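Local coordinates for protein response regulator (Colwellia psychrerythraea, PDB 3EQZ) that belongs to the response regulators and contains a CheY-like receiver domain, the module that in this family usually receives signals in two-component systems, at residues T93-S97 with C98-V102; R37-T41 with L42-K46. All blocks are in the same frame, centred on the assembly; numbering follows the deposited sequence.

Contact 1: residues T93-S97 with C98-V102; sequences TLALS and CGLNV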
ATOM      1  N   THR B  93       6.965   2.112   5.695  1.00 25.60           N
ATOM      2  CA  THR B  93       7.444   0.878   5.041  1.00 26.34           C
ATOM      3  C   THR B  93       8.827   1.076   4.442  1.00 26.22           C
ATOM      4  O   THR B  93       9.721   0.204   4.545  1.00 24.29           O
ATOM      5  CB  THR B  93       6.477   0.466   3.907  1.00 27.12           C
ATOM      6  OG1 THR B  93       5.170   0.247   4.473  1.00 28.97           O
ATOM      7  CG2 THR B  93       6.975  -0.830   3.164  1.00 25.39           C
ATOM      8  N   LEU B  94       9.000   2.213   3.758  1.00 27.00           N
ATOM      9  CA  LEU B  94      10.328   2.519   3.190  1.00 27.32           C
ATOM     10  C   LEU B  94      11.366   2.554   4.300  1.00 26.28           C
ATOM     11  O   LEU B  94      12.401   1.920   4.204  1.00 25.26           O
ATOM     12  CB  LEU B  94      10.274   3.853   2.468  1.00 27.38           C
ATOM     13  CG  LEU B  94      11.523   4.350   1.736  1.00 31.81           C
ATOM     14  CD1 LEU B  94      12.082   3.325   0.677  1.00 31.84           C
ATOM     15  CD2 LEU B  94      11.297   5.714   1.080  1.00 31.73           C
ATOM     16  N   ALA B  95      11.082   3.286   5.381  1.00 26.10           N
ATOM     17  CA  ALA B  95      12.063   3.472   6.465  1.00 26.45           C
ATOM     18  C   ALA B  95      12.412   2.185   7.194  1.00 28.51           C
ATOM     19  O   ALA B  95      13.614   1.911   7.480  1.00 28.37           O
ATOM     20  CB  ALA B  95      11.567   4.538   7.494  1.00 25.90           C
ATOM     21  N   LEU B  96      11.389   1.394   7.528  1.00 29.04           N
ATOM     22  CA  LEU B  96      11.649   0.062   8.104  1.00 30.30           C
ATOM     23  C   LEU B  96      12.463  -0.819   7.156  1.00 32.34           C
ATOM     24  O   LEU B  96      13.359  -1.554   7.566  1.00 32.40           O
ATOM     25  CB  LEU B  96      10.335  -0.652   8.384  1.00 30.15           C
ATOM     26  CG  LEU B  96       9.480  -0.013   9.473  1.00 28.56           C
ATOM     27  CD1 LEU B  96       8.045  -0.658   9.479  1.00 30.91           C
ATOM     28  CD2 LEU B  96      10.242  -0.249  10.760  1.00 31.13           C
ATOM     29  N   SER B  97      12.129  -0.777   5.882  1.00 33.83           N
ATOM     30  CA  SER B  97      12.902  -1.552   4.945  1.00 36.79           C
ATOM     31  C   SER B  97      14.387  -1.173   4.861  1.00 37.82           C
ATOM     32  O   SER B  97      15.239  -2.018   4.551  1.00 36.79           O
ATOM     33  CB  SER B  97      12.324  -1.392   3.568  1.00 36.82           C
ATOM     34  OG  SER B  97      13.071  -2.256   2.766  1.00 41.49           O
ATOM     35  N   CYS B  98      14.697   0.098   5.097  1.00 38.03           N
ATOM     36  CA  CYS B  98      16.074   0.546   5.013  1.00 39.16           C
ATOM     37  C   CYS B  98      16.778   0.310   6.319  1.00 38.98           C
ATOM     38  O   CYS B  98      17.888   0.792   6.515  1.00 39.80           O
ATOM     39  CB  CYS B  98      16.137   2.024   4.704  1.00 39.22           C
ATOM     40  SG  CYS B  98      15.447   2.406   3.147  1.00 46.24           S
ATOM     41  N   GLY B  99      16.122  -0.390   7.235  1.00 37.97           N
ATOM     42  CA  GLY B  99      16.765  -0.728   8.488  1.00 36.49           C
ATOM     43  C   GLY B  99      16.613   0.301   9.590  1.00 35.33           C
ATOM     44  O   GLY B  99      17.309   0.213  10.611  1.00 35.69           O
ATOM     45  N   LEU B 100      15.690   1.249   9.426  1.00 32.87           N
ATOM     46  CA  LEU B 100      15.467   2.276  10.464  1.00 31.20           C
ATOM     47  C   LEU B 100      14.489   1.822  11.562  1.00 30.32           C
ATOM     48  O   LEU B 100      13.553   1.134  11.264  1.00 28.45           O
ATOM     49  CB  LEU B 100      14.986   3.605   9.831  1.00 29.24           C
ATOM     50  CG  LEU B 100      16.062   4.248   8.971  1.00 27.93           C
ATOM     51  CD1 LEU B 100      15.542   5.510   8.322  1.00 25.99           C
ATOM     52  CD2 LEU B 100      17.330   4.566   9.812  1.00 28.07           C
ATOM     53  N   ASN B 101      14.711   2.232  12.818  1.00 29.69           N
ATOM     54  CA  ASN B 101      13.801   1.869  13.918  1.00 31.01           C
ATOM     55  C   ASN B 101      12.593   2.858  14.094  1.00 29.84           C
ATOM     56  O   ASN B 101      12.620   3.753  14.945  1.00 27.04           O
ATOM     57  CB  ASN B 101      14.589   1.692  15.231  1.00 31.65           C
ATOM     58  CG  ASN B 101      13.690   1.292  16.449  1.00 35.58           C
ATOM     59  OD1 ASN B 101      14.008   1.593  17.637  1.00 38.80           O
ATOM     60  ND2 ASN B 101      12.599   0.611  16.163  1.00 35.56           N
ATOM     61  N   VAL B 102      11.565   2.676  13.254  1.00 29.08           N
ATOM     62  CA  VAL B 102      10.349   3.469  13.333  1.00 28.83           C
ATOM     63  C   VAL B 102       9.495   2.926  14.471  1.00 29.89           C
ATOM     64  O   VAL B 102       9.079   1.762  14.438  1.00 31.38           O
ATOM     65  CB  VAL B 102       9.536   3.399  12.040  1.00 29.31           C
ATOM     66  CG1 VAL B 102       8.278   4.289  12.132  1.00 27.74           C
ATOM     67  CG2 VAL B 102      10.404   3.790  10.831  1.00 27.65           C
TER
HETATM   68  O   HOH W   1      13.770  -1.715  10.357  1.00 46.63           O

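Contact 2: residues R37-T41 with L42-K46; sequences RAFLT and LSLNK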
ATOM      1  N   ARG B  37      18.307  20.228   6.565  1.00 38.05           N
ATOM      2  CA  ARG B  37      19.721  19.998   6.272  1.00 37.91           C
ATOM      3  C   ARG B  37      20.642  20.317   7.419  1.00 36.08           C
ATOM      4  O   ARG B  37      21.716  19.788   7.524  1.00 36.49           O
ATOM      5  CB  ARG B  37      20.171  20.800   5.080  1.00 39.50           C
ATOM      6  CG  ARG B  37      21.638  20.565   4.902  1.00 43.03           C
ATOM      7  CD  ARG B  37      22.149  21.182   3.657  1.00 48.17           C
ATOM      8  NE  ARG B  37      23.549  20.812   3.538  1.00 53.04           N
ATOM      9  CZ  ARG B  37      24.154  19.918   4.316  1.00 53.89           C
ATOM     10  NH1 ARG B  37      23.466  19.274   5.274  1.00 54.40           N
ATOM     11  NH2 ARG B  37      25.449  19.667   4.123  1.00 53.15           N
ATOM     12  N   ALA B  38      20.221  21.212   8.293  1.00 35.20           N
ATOM     13  CA  ALA B  38      21.039  21.500   9.450  1.00 33.39           C
ATOM     14  C   ALA B  38      20.954  20.318  10.396  1.00 32.63           C
ATOM     15  O   ALA B  38      21.943  19.916  11.045  1.00 32.51           O
ATOM     16  CB  ALA B  38      20.533  22.792  10.152  1.00 32.51           C
ATOM     17  N   PHE B  39      19.753  19.754  10.493  1.00 31.90           N
ATOM     18  CA  PHE B  39      19.583  18.588  11.346  1.00 31.75           C
ATOM     19  C   PHE B  39      20.479  17.459  10.871  1.00 31.12           C
ATOM     20  O   PHE B  39      21.023  16.705  11.672  1.00 31.78           O
ATOM     21  CB  PHE B  39      18.131  18.132  11.363  1.00 30.49           C
ATOM     22  CG  PHE B  39      17.953  16.736  11.908  1.00 32.01           C
ATOM     23  CD1 PHE B  39      17.994  16.501  13.279  1.00 31.97           C
ATOM     24  CD2 PHE B  39      17.700  15.681  11.058  1.00 31.57           C
ATOM     25  CE1 PHE B  39      17.819  15.220  13.797  1.00 29.81           C
ATOM     26  CE2 PHE B  39      17.524  14.412  11.543  1.00 30.46           C
ATOM     27  CZ  PHE B  39      17.578  14.183  12.924  1.00 33.48           C
ATOM     28  N   LEU B  40      20.664  17.364   9.568  1.00 31.56           N
ATOM     29  CA  LEU B  40      21.421  16.238   8.992  1.00 33.60           C
ATOM     30  C   LEU B  40      22.927  16.286   9.248  1.00 34.84           C
ATOM     31  O   LEU B  40      23.646  15.355   8.912  1.00 35.63           O
ATOM     32  CB  LEU B  40      21.135  16.112   7.497  1.00 33.89           C
ATOM     33  CG  LEU B  40      19.726  15.608   7.144  1.00 35.32           C
ATOM     34  CD1 LEU B  40      19.532  15.426   5.657  1.00 34.68           C
ATOM     35  CD2 LEU B  40      19.446  14.298   7.903  1.00 36.68           C
ATOM     36  N   THR B  41      23.415  17.354   9.858  1.00 35.59           N
ATOM     37  CA  THR B  41      24.848  17.432  10.155  1.00 36.79           C
ATOM     38  C   THR B  41      25.104  16.716  11.465  1.00 38.91           C
ATOM     39  O   THR B  41      26.253  16.364  11.782  1.00 39.12           O
ATOM     40  CB  THR B  41      25.339  18.916  10.281  1.00 36.65           C
ATOM     41  OG1 THR B  41      24.657  19.569  11.362  1.00 35.07           O
ATOM     42  CG2 THR B  41      25.078  19.702   8.976  1.00 33.35           C
ATOM     43  N   LEU B  42      24.029  16.479  12.226  1.00 39.89           N
ATOM     44  CA  LEU B  42      24.156  15.867  13.561  1.00 41.93           C
ATOM     45  C   LEU B  42      24.397  14.378  13.477  1.00 42.41           C
ATOM     46  O   LEU B  42      23.927  13.719  12.557  1.00 42.15           O
ATOM     47  CB  LEU B  42      22.894  16.096  14.392  1.00 42.56           C
ATOM     48  CG  LEU B  42      22.547  17.534  14.737  1.00 44.17           C
ATOM     49  CD1 LEU B  42      21.293  17.577  15.548  1.00 44.78           C
ATOM     50  CD2 LEU B  42      23.727  18.122  15.490  1.00 48.90           C
ATOM     51  N   SER B  43      25.128  13.829  14.439  1.00 43.73           N
ATOM     52  CA  SER B  43      25.249  12.359  14.487  1.00 45.40           C
ATOM     53  C   SER B  43      24.495  11.858  15.737  1.00 44.75           C
ATOM     54  O   SER B  43      24.663  12.356  16.835  1.00 45.00           O
ATOM     55  CB  SER B  43      26.720  11.855  14.422  1.00 46.42           C
ATOM     56  OG  SER B  43      27.289  11.924  13.095  1.00 47.18           O
ATOM     57  N   LEU B  44      23.617  10.904  15.534  1.00 44.12           N
ATOM     58  CA  LEU B  44      22.670  10.574  16.552  1.00 43.72           C
ATOM     59  C   LEU B  44      22.998   9.284  17.286  1.00 42.43           C
ATOM     60  O   LEU B  44      23.689   8.425  16.759  1.00 41.99           O
ATOM     61  CB  LEU B  44      21.302  10.492  15.891  1.00 43.98           C
ATOM     62  CG  LEU B  44      21.110  11.757  15.059  1.00 46.22           C
ATOM     63  CD1 LEU B  44      20.025  11.548  14.024  1.00 49.30           C
ATOM     64  CD2 LEU B  44      20.833  12.962  15.970  1.00 42.91           C
ATOM     65  N   ASN B  45      22.480   9.153  18.502  1.00 40.96           N
ATOM     66  CA  ASN B  45      22.732   7.965  19.280  1.00 40.90           C
ATOM     67  C   ASN B  45      21.512   7.056  19.355  1.00 39.21           C
ATOM     68  O   ASN B  45      20.404   7.436  19.034  1.00 37.82           O
ATOM     69  CB  ASN B  45      23.201   8.324  20.703  1.00 42.52           C
ATOM     70  CG  ASN B  45      24.197   9.458  20.714  1.00 46.26           C
ATOM     71  OD1 ASN B  45      25.225   9.398  20.022  1.00 47.88           O
ATOM     72  ND2 ASN B  45      23.879  10.530  21.476  1.00 48.77           N
ATOM     73  N   LYS B  46      21.753   5.852  19.824  1.00 38.29           N
ATOM     74  CA  LYS B  46      20.746   4.862  19.976  1.00 37.93           C
ATOM     75  C   LYS B  46      19.620   5.386  20.848  1.00 37.14           C
ATOM     76  O   LYS B  46      18.472   5.055  20.611  1.00 38.11           O
ATOM     77  CB  LYS B  46      21.381   3.588  20.535  1.00 38.00           C
ATOM     78  CG  LYS B  46      20.602   2.350  20.313  1.00 40.20           C
ATOM     79  CD  LYS B  46      21.357   1.177  20.911  1.00 41.13           C
ATOM     80  CE  LYS B  46      22.527   0.793  20.016  1.00 41.94           C
ATOM     81  NZ  LYS B  46      23.236  -0.529  20.337  1.00 37.98           N
TER
HETATM   82  O   HOH W   2      21.224  13.725  11.655  1.00 41.90           O

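Contact 1: residues T93-S97 with C98-V102
A Schellman motif closes the C-terminal end of helix 87-97, and Gly99 is its C-prime residue. The two bonds that define it are nested, one inside the other: Leu100 N reaches back to Ala95 O at 2.9 Å, while Gly99 N bonds to Leu96 O at 3.0 Å. The second donor stands well above the plane of the Leu96 carbonyl and therefore does not sit on a lone pair. Gly99 makes the reversal of the chain with a phi of 88°, where a side chain would be pressed against the preceding carbonyl oxygen. One step earlier, Cys98 N still gives a helical bond to Leu94 O (3.1 Å) and a weak one to Ala95 O. Ala95 O is therefore shared, with Leu100 N as its stronger donor. A water bridges the turn, donating to both Leu96 O and Leu100 O.

Beyond the cap, the side chains bring the helix against the start of strand 101-107. The methyl of Ala95 meets Val102 CG2 at 3.6 Å, with Leu100 CD1 farther off. Val102 turns that methyl to the helix because CG1 takes the place anti to the backbone N (chi1 -178°), which sets CG2 beside the N. Leu96 starts out pointing away, but its CD2 folds back to lie 3.9 Å from Val102 CB, the two side chains crossing at about a right angle.

The unit is the helix-to-strand half of a beta-alpha-beta crossover from strand 76-81. Ala95 and Leu100 rest on Ile65 of helix 60-70, Cys98 touches Ala69 of the same helix, and Leu94 packs against Leu94 of a second subunit.

Contact 2: residues R37-T41 with L42-K46
The backbone leaves helix 36-39 through a type I beta turn from Phe39 to Leu42, closed by a bond from Leu42 N to Phe39 O (3.1 Å) whose N-H points nearly straight at the oxygen, although the donor stands above the carbonyl plane. A water adds a second link here, donating to Phe39 O and Leu42 O while lying over one face of the Phe39 ring, offset toward its rim.

Thr41 grips the Ala38 carbonyl twice, through its backbone N and its OG1. Both donate to Ala38 O, the hydroxyl at 2.8 Å and in the carbonyl plane. A chi1 of 62° lodges OG1 between the backbone N and the carbonyl carbon, from where it can turn back to the helix.

Two leucines then close on the Phe39 ring at different atoms. Leu42 CD1 lies 4.1 Å from CD1 of Phe39, and farther round the ring Leu44 CD1 comes to 3.8 Å from Phe39 CZ. Each leucine side chain crosses that of Phe39 at about a right angle and meets the ring obliquely.

The cluster continues inward: Phe39, Leu42 and Leu44 all touch Phe7 of strand 6-9, Phe39 and Leu44 share Ile50 of strand 49-53, and helix 60-70 contributes Val64 against Phe39 and Leu68 against Leu44.

Contacts 1 and 2 illustrate two ways in which one receiver domain ends a helix and sends the chain on toward its parallel sheet: a glycine-based Schellman motif in 93-102, which leads into strand 101-107, outermost in the sheet within this chain, and a beta turn in 37-46 that runs into a longer loop before strand 49-53. Their centres are about 17 Å apart and their nearest atoms about 6 Å apart, without touching. Helix 60-70 lies against both: its Leu68 touches Leu100 of contact 1 and Leu44 of contact 2. They differ in surroundings, since a second subunit packs on contact 1 whereas no other chain of the assembly touches contact 2.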